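Local structure of pyridoxine 4-oxidase (Mesorhizobium loti, 4HA6) at residues E315-R321 and P331-C337; I362-S367 and L389-D394. The protein oxidises pyridoxine with FAD as cofactor, as a flavoprotein oxidase of the GMC oxidoreductase family, and here holds pyridoxamine in its substrate pocket. All coordinates share one frame; numbering follows the deposited sequence.

Contact 1 comes first along the chain: strand 314-320 runs out, the chain passes through a loop with no helix or strand, and strand 333-338 returns antiparallel beside it. The next strand of the same sheet, 355-362, leads straight into contact 2, where the loop at its end meets residues 389-394 at the start of helix 392-409, closing an excursion that includes strands 370-372 and 383-385. The two closures follow in series, neither enclosing nor crossing the other. They touch where Glu332 and Pro331 meet Thr363. Helix 392-409 joins them further, since it begins in contact 2 and its later residues cover Ile333 and Val335 of contact 1.

Contact 1: residues E315-R321 and P331-C337; sequences ESMAYMR and PEIVVGC
Met317 to Met320 pair with Ile333 to Gly336 as antiparallel strands of an antiparallel sheet, and a classic beta bulge ends the ladder at Met320. Backbone bonds hold Ala318 to Val335 in both directions, Ala318 N to Val335 O being 2.9 Å. At the bulge Glu332 and Ile333 both face Met320: Met320 O takes Glu332 N at 2.9 Å and Ile333 N at 3.2 Å, from opposite faces of its carbonyl plane, and both N-H groups point almost straight at it (176°).

Apolar packing differs on the two faces. On that of Met317 and Tyr319, Val334 lies alongside the tyrosine; its CG2, anti to the backbone N, makes a CH-pi contact 3.9 Å from the centroid of the Tyr319 ring. His172 meets this ring edge-to-face. Pro331 CB packs on Tyr319 CB, and the bent Met317 chain lays SD and CE against Gly336 CA; the Met317 side chain is about 5 Å from the bound pyridoxamine. On the other face Met320 CG meets Ile333 CG1 at 3.6 Å, and both side chains touch Ala404 of helix 392-409.

Charge closes the loop end. Arg321 curls back and lays its guanidinium flat over the Glu332 carboxylate, whose OE1 accepts from Ala322 N while Arg321 NH1 donates to Gln330 O. With the planes 5° apart and Glu332 CD stacked over the centre of the guanidinium, Glu332 OE2 lies well out of its plane; the salt bridge, Arg321 NH2 to Glu332 OE2 at 3.6 Å, therefore acts through charge alone, with no N-H directed at the oxygen.

Contact 2: residues I362-S367 and L389-D394; sequences ITHPTS and LQTGRD
The N-terminal turn of helix 392-409 receives the loop that leaves strand 355-362, with Asp394 of the helix gripping the backbone of Thr366 and Ser367. Asp394 CG stands anti to its own carbonyl carbon (chi1 -75°), which turns the carboxylate onto the loop. OD1 offers its syn lone pair to Thr366 N, 2.7 Å away in a nearly straight bond (169°). OD2 accepts twice from one face of the carboxylate: Ser367 N reaches it on the syn side, tilted out of the plane, at 3.0 Å, and Ser367 OG comes from above the plane at 2.5 Å. A water bridges OD1 to His364 O, donating to both.

Ser367 carries the link onward. Its OG, which gives its proton to Asp394, accepts Gln390 N at 3.1 Å and, weakly, Thr391 N. One hydroxyl thus joins the carboxylate to the two backbone amides that lead into the helix. Thr391 occupies the N-cap position, its OG1 accepting from Asp394 N; the placing of OG1 is less certain, and so is its bond to Thr366 OG1.

Hydrocarbon groups pack against the carboxylate: Ile362 crosses Asp394 at about a right angle and sets CD1 3.6 Å from Asp394 OD1, while Pro365 CB lies 3.6 Å from Asp394 OD2. Replacing Asp394 with an alanine would probably leave Thr366 N and Ser367 N without their acceptor, and the Ser367 hydroxyl free to turn from Gln390 N. With three protein donors and a water converging on it, the carboxylate is probably kept ionised, its charge further eased by lying at the N-terminal end of the helix.

Contact 1: residues E315-R321 and P331-C337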
loop_
_atom_site.group_PDB
_atom_site.type_symbol
_atom_site.label_atom_id
_atom_site.label_comp_id
_atom_site.label_asym_id
_atom_site.label_seq_id
_atom_site.Cartn_x
_atom_site.Cartn_y
_atom_site.Cartn_z
ATOM N N GLU A 315 -9.656 -10.009 9.127
ATOM C CA GLU A 315 -9.173 -11.346 8.834
ATOM C C GLU A 315 -9.544 -11.864 7.455
ATOM O O GLU A 315 -8.893 -12.784 6.952
ATOM C CB GLU A 315 -9.676 -12.330 9.901
ATOM C CG GLU A 315 -9.374 -11.910 11.331
ATOM C CD GLU A 315 -9.494 -13.056 12.319
ATOM O OE1 GLU A 315 -10.074 -14.102 11.955
ATOM O OE2 GLU A 315 -8.992 -12.909 13.455
ATOM N N SER A 316 -10.578 -11.289 6.842
ATOM C CA SER A 316 -11.098 -11.844 5.588
ATOM C C SER A 316 -11.732 -10.791 4.666
ATOM O O SER A 316 -12.839 -10.308 4.934
ATOM C CB SER A 316 -12.123 -12.944 5.901
ATOM O OG SER A 316 -12.595 -13.572 4.720
ATOM N N MET A 317 -11.023 -10.435 3.594
ATOM C CA MET A 317 -11.603 -9.640 2.514
ATOM C C MET A 317 -12.291 -10.571 1.551
ATOM O O MET A 317 -11.727 -11.613 1.188
ATOM C CB MET A 317 -10.518 -8.916 1.718
ATOM C CG MET A 317 -9.707 -7.929 2.499
ATOM S SD MET A 317 -10.824 -6.808 3.301
ATOM C CE MET A 317 -10.564 -7.392 4.981
ATOM N N ALA A 318 -13.493 -10.195 1.121
ATOM C CA ALA A 318 -14.168 -10.910 0.051
ATOM C C ALA A 318 -14.278 -9.970 -1.143
ATOM O O ALA A 318 -15.078 -9.032 -1.118
ATOM C CB ALA A 318 -15.551 -11.358 0.497
ATOM N N TYR A 319 -13.467 -10.211 -2.174
ATOM C CA TYR A 319 -13.560 -9.453 -3.420
ATOM C C TYR A 319 -14.615 -10.080 -4.325
ATOM O O TYR A 319 -14.799 -11.298 -4.312
ATOM C CB TYR A 319 -12.196 -9.434 -4.120
ATOM C CG TYR A 319 -11.147 -8.844 -3.223
ATOM C CD1 TYR A 319 -10.969 -7.468 -3.168
ATOM C CD2 TYR A 319 -10.376 -9.648 -2.387
ATOM C CE1 TYR A 319 -10.020 -6.903 -2.331
ATOM C CE2 TYR A 319 -9.420 -9.091 -1.530
ATOM C CZ TYR A 319 -9.262 -7.707 -1.510
ATOM O OH TYR A 319 -8.343 -7.097 -0.673
ATOM N N MET A 320 -15.297 -9.256 -5.119
ATOM C CA MET A 320 -16.378 -9.764 -5.956
ATOM C C MET A 320 -16.753 -8.762 -7.047
ATOM O O MET A 320 -16.263 -7.624 -7.078
ATOM C CB MET A 320 -17.601 -10.091 -5.083
ATOM C CG MET A 320 -18.196 -8.870 -4.365
ATOM S SD MET A 320 -19.295 -9.241 -2.958
ATOM C CE MET A 320 -18.098 -9.576 -1.667
ATOM N N ARG A 321 -17.630 -9.182 -7.946
ATOM C CA ARG A 321 -18.148 -8.260 -8.930
ATOM C C ARG A 321 -19.199 -7.415 -8.215
ATOM O O ARG A 321 -19.738 -7.819 -7.178
ATOM C CB ARG A 321 -18.733 -9.018 -10.129
ATOM C CG ARG A 321 -17.713 -9.912 -10.857
ATOM C CD ARG A 321 -16.619 -9.103 -11.566
ATOM N NE ARG A 321 -17.158 -8.412 -12.729
ATOM C CZ ARG A 321 -16.449 -7.631 -13.538
ATOM N NH1 ARG A 321 -15.149 -7.440 -13.319
ATOM N NH2 ARG A 321 -17.044 -7.038 -14.567
ATOM N N PRO A 331 -12.009 -8.151 -9.631
ATOM C CA PRO A 331 -12.887 -7.593 -8.590
ATOM C C PRO A 331 -13.339 -6.182 -8.935
ATOM O O PRO A 331 -12.618 -5.469 -9.641
ATOM C CB PRO A 331 -11.986 -7.543 -7.349
ATOM C CG PRO A 331 -10.925 -8.603 -7.579
ATOM C CD PRO A 331 -10.730 -8.662 -9.089
ATOM N N GLU A 332 -14.515 -5.792 -8.440
ATOM C CA GLU A 332 -14.970 -4.405 -8.543
ATOM C C GLU A 332 -15.230 -3.812 -7.156
ATOM O O GLU A 332 -15.069 -2.611 -6.944
ATOM C CB GLU A 332 -16.248 -4.305 -9.385
ATOM C CG GLU A 332 -16.111 -4.858 -10.780
ATOM C CD GLU A 332 -17.389 -4.701 -11.574
ATOM O OE1 GLU A 332 -18.441 -5.231 -11.130
ATOM O OE2 GLU A 332 -17.336 -4.038 -12.633
ATOM N N ILE A 333 -15.651 -4.655 -6.216
ATOM C CA ILE A 333 -15.859 -4.206 -4.840
ATOM C C ILE A 333 -15.262 -5.228 -3.878
ATOM O O ILE A 333 -14.807 -6.301 -4.295
ATOM C CB ILE A 333 -17.367 -3.986 -4.500
ATOM C CG1 ILE A 333 -18.158 -5.284 -4.705
ATOM C CG2 ILE A 333 -17.979 -2.851 -5.313
ATOM C CD1 ILE A 333 -19.672 -5.133 -4.537
ATOM N N VAL A 334 -15.273 -4.890 -2.593
ATOM C CA VAL A 334 -14.758 -5.769 -1.549
ATOM C C VAL A 334 -15.577 -5.544 -0.282
ATOM O O VAL A 334 -15.998 -4.418 0.000
ATOM C CB VAL A 334 -13.257 -5.493 -1.259
ATOM C CG1 VAL A 334 -13.037 -4.035 -0.912
ATOM C CG2 VAL A 334 -12.733 -6.409 -0.135
ATOM N N VAL A 335 -15.854 -6.621 0.447
ATOM C CA VAL A 335 -16.478 -6.517 1.760
ATOM C C VAL A 335 -15.608 -7.323 2.702
ATOM O O VAL A 335 -15.359 -8.499 2.452
ATOM C CB VAL A 335 -17.917 -7.087 1.791
ATOM C CG1 VAL A 335 -18.440 -7.121 3.221
ATOM C CG2 VAL A 335 -18.844 -6.267 0.906
ATOM N N GLY A 336 -15.129 -6.696 3.767
ATOM C CA GLY A 336 -14.201 -7.357 4.671
ATOM C C GLY A 336 -14.793 -7.530 6.056
ATOM O O GLY A 336 -15.617 -6.719 6.499
ATOM N N CYS A 337 -14.389 -8.591 6.744
ATOM C CA CYS A 337 -14.910 -8.839 8.079
ATOM C C CYS A 337 -13.979 -8.262 9.144
ATOM O O CYS A 337 -12.909 -8.814 9.391
ATOM C CB CYS A 337 -15.089 -10.341 8.302
ATOM S SG CYS A 337 -15.719 -10.731 9.946
#

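Contact 2: residues I362-S367 and L389-D394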
loop_
_atom_site.group_PDB
_atom_site.type_symbol
_atom_site.label_atom_id
_atom_site.label_comp_id
_atom_site.label_asym_id
_atom_site.label_seq_id
_atom_site.Cartn_x
_atom_site.Cartn_y
_atom_site.Cartn_z
ATOM N N ILE A 362 -14.364 -0.037 -2.792
ATOM C CA ILE A 362 -14.317 -0.328 -4.225
ATOM C C ILE A 362 -12.867 -0.631 -4.578
ATOM O O ILE A 362 -11.939 -0.099 -3.947
ATOM C CB ILE A 362 -14.850 0.847 -5.089
ATOM C CG1 ILE A 362 -14.012 2.121 -4.869
ATOM C CG2 ILE A 362 -16.323 1.092 -4.781
ATOM C CD1 ILE A 362 -14.372 3.233 -5.830
ATOM N N THR A 363 -12.653 -1.488 -5.571
ATOM C CA THR A 363 -11.302 -2.021 -5.761
ATOM C C THR A 363 -10.451 -1.245 -6.741
ATOM O O THR A 363 -9.217 -1.321 -6.677
ATOM C CB THR A 363 -11.334 -3.481 -6.221
ATOM O OG1 THR A 363 -12.265 -3.615 -7.301
ATOM C CG2 THR A 363 -11.742 -4.394 -5.075
ATOM N N HIS A 364 -11.089 -0.523 -7.665
ATOM C CA HIS A 364 -10.352 0.216 -8.698
ATOM C C HIS A 364 -10.944 1.623 -8.880
ATOM O O HIS A 364 -11.595 1.901 -9.891
ATOM C CB HIS A 364 -10.396 -0.562 -10.020
ATOM C CG HIS A 364 -9.828 -1.944 -9.923
ATOM N ND1 HIS A 364 -10.584 -3.034 -9.552
ATOM C CD2 HIS A 364 -8.562 -2.406 -10.094
ATOM C CE1 HIS A 364 -9.820 -4.115 -9.537
ATOM N NE2 HIS A 364 -8.585 -3.758 -9.849
ATOM N N PRO A 365 -10.726 2.520 -7.900
ATOM C CA PRO A 365 -11.302 3.873 -8.017
ATOM C C PRO A 365 -10.795 4.593 -9.262
ATOM O O PRO A 365 -9.611 4.437 -9.628
ATOM C CB PRO A 365 -10.782 4.596 -6.761
ATOM C CG PRO A 365 -9.565 3.789 -6.309
ATOM C CD PRO A 365 -9.905 2.359 -6.685
ATOM N N THR A 366 -11.680 5.347 -9.911
ATOM C CA THR A 366 -11.301 6.094 -11.101
ATOM C C THR A 366 -10.946 7.525 -10.763
ATOM O O THR A 366 -10.376 8.212 -11.602
ATOM C CB THR A 366 -12.383 6.062 -12.220
ATOM O OG1 THR A 366 -13.572 6.726 -11.775
ATOM C CG2 THR A 366 -12.715 4.638 -12.581
ATOM N N SER A 367 -11.278 7.982 -9.549
ATOM C CA SER A 367 -10.825 9.303 -9.098
ATOM C C SER A 367 -9.296 9.370 -9.059
ATOM O O SER A 367 -8.615 8.345 -8.908
ATOM C CB SER A 367 -11.390 9.649 -7.711
ATOM O OG SER A 367 -12.807 9.553 -7.703
ATOM N N LEU A 389 -13.859 9.911 -3.813
ATOM C CA LEU A 389 -15.250 9.877 -4.289
ATOM C C LEU A 389 -15.634 11.016 -5.237
ATOM O O LEU A 389 -16.739 11.556 -5.130
ATOM C CB LEU A 389 -16.217 9.865 -3.099
ATOM C CG LEU A 389 -16.602 8.506 -2.490
ATOM C CD1 LEU A 389 -15.632 7.389 -2.876
ATOM C CD2 LEU A 389 -16.759 8.603 -0.972
ATOM N N GLN A 390 -14.753 11.378 -6.166
ATOM C CA GLN A 390 -15.060 12.527 -7.020
ATOM C C GLN A 390 -15.756 12.131 -8.335
ATOM O O GLN A 390 -16.333 12.970 -9.028
ATOM C CB GLN A 390 -13.804 13.365 -7.272
ATOM C CG GLN A 390 -14.050 14.889 -7.263
ATOM C CD GLN A 390 -14.535 15.417 -5.908
ATOM O OE1 GLN A 390 -13.735 15.709 -5.020
ATOM N NE2 GLN A 390 -15.851 15.540 -5.749
ATOM N N THR A 391 -15.707 10.851 -8.676
ATOM C CA THR A 391 -16.312 10.400 -9.914
ATOM C C THR A 391 -17.662 9.752 -9.638
ATOM O O THR A 391 -17.911 9.246 -8.532
ATOM C CB THR A 391 -15.395 9.403 -10.648
ATOM O OG1 THR A 391 -15.184 8.233 -9.826
ATOM C CG2 THR A 391 -14.058 10.064 -10.971
ATOM N N GLY A 392 -18.539 9.757 -10.634
ATOM C CA GLY A 392 -19.834 9.106 -10.467
ATOM C C GLY A 392 -19.711 7.603 -10.364
ATOM O O GLY A 392 -20.486 6.944 -9.650
ATOM N N ARG A 393 -18.723 7.057 -11.073
ATOM C CA ARG A 393 -18.438 5.627 -11.041
ATOM C C ARG A 393 -18.030 5.188 -9.629
ATOM O O ARG A 393 -18.575 4.204 -9.089
ATOM C CB ARG A 393 -17.342 5.297 -12.066
ATOM C CG ARG A 393 -16.928 3.820 -12.145
ATOM C CD ARG A 393 -18.097 2.934 -12.555
ATOM N NE ARG A 393 -17.679 1.747 -13.298
ATOM C CZ ARG A 393 -18.470 1.102 -14.151
ATOM N NH1 ARG A 393 -19.707 1.539 -14.360
ATOM N NH2 ARG A 393 -18.031 0.025 -14.794
ATOM N N ASP A 394 -17.100 5.928 -9.019
ATOM C CA ASP A 394 -16.641 5.614 -7.654
ATOM C C ASP A 394 -17.804 5.654 -6.659
ATOM O O ASP A 394 -17.886 4.831 -5.751
ATOM C CB ASP A 394 -15.559 6.603 -7.192
ATOM C CG ASP A 394 -14.210 6.355 -7.846
ATOM O OD1 ASP A 394 -14.111 5.438 -8.693
ATOM O OD2 ASP A 394 -13.245 7.092 -7.527
HETATM O O HOH W 1 -14.411 2.582 -9.474
#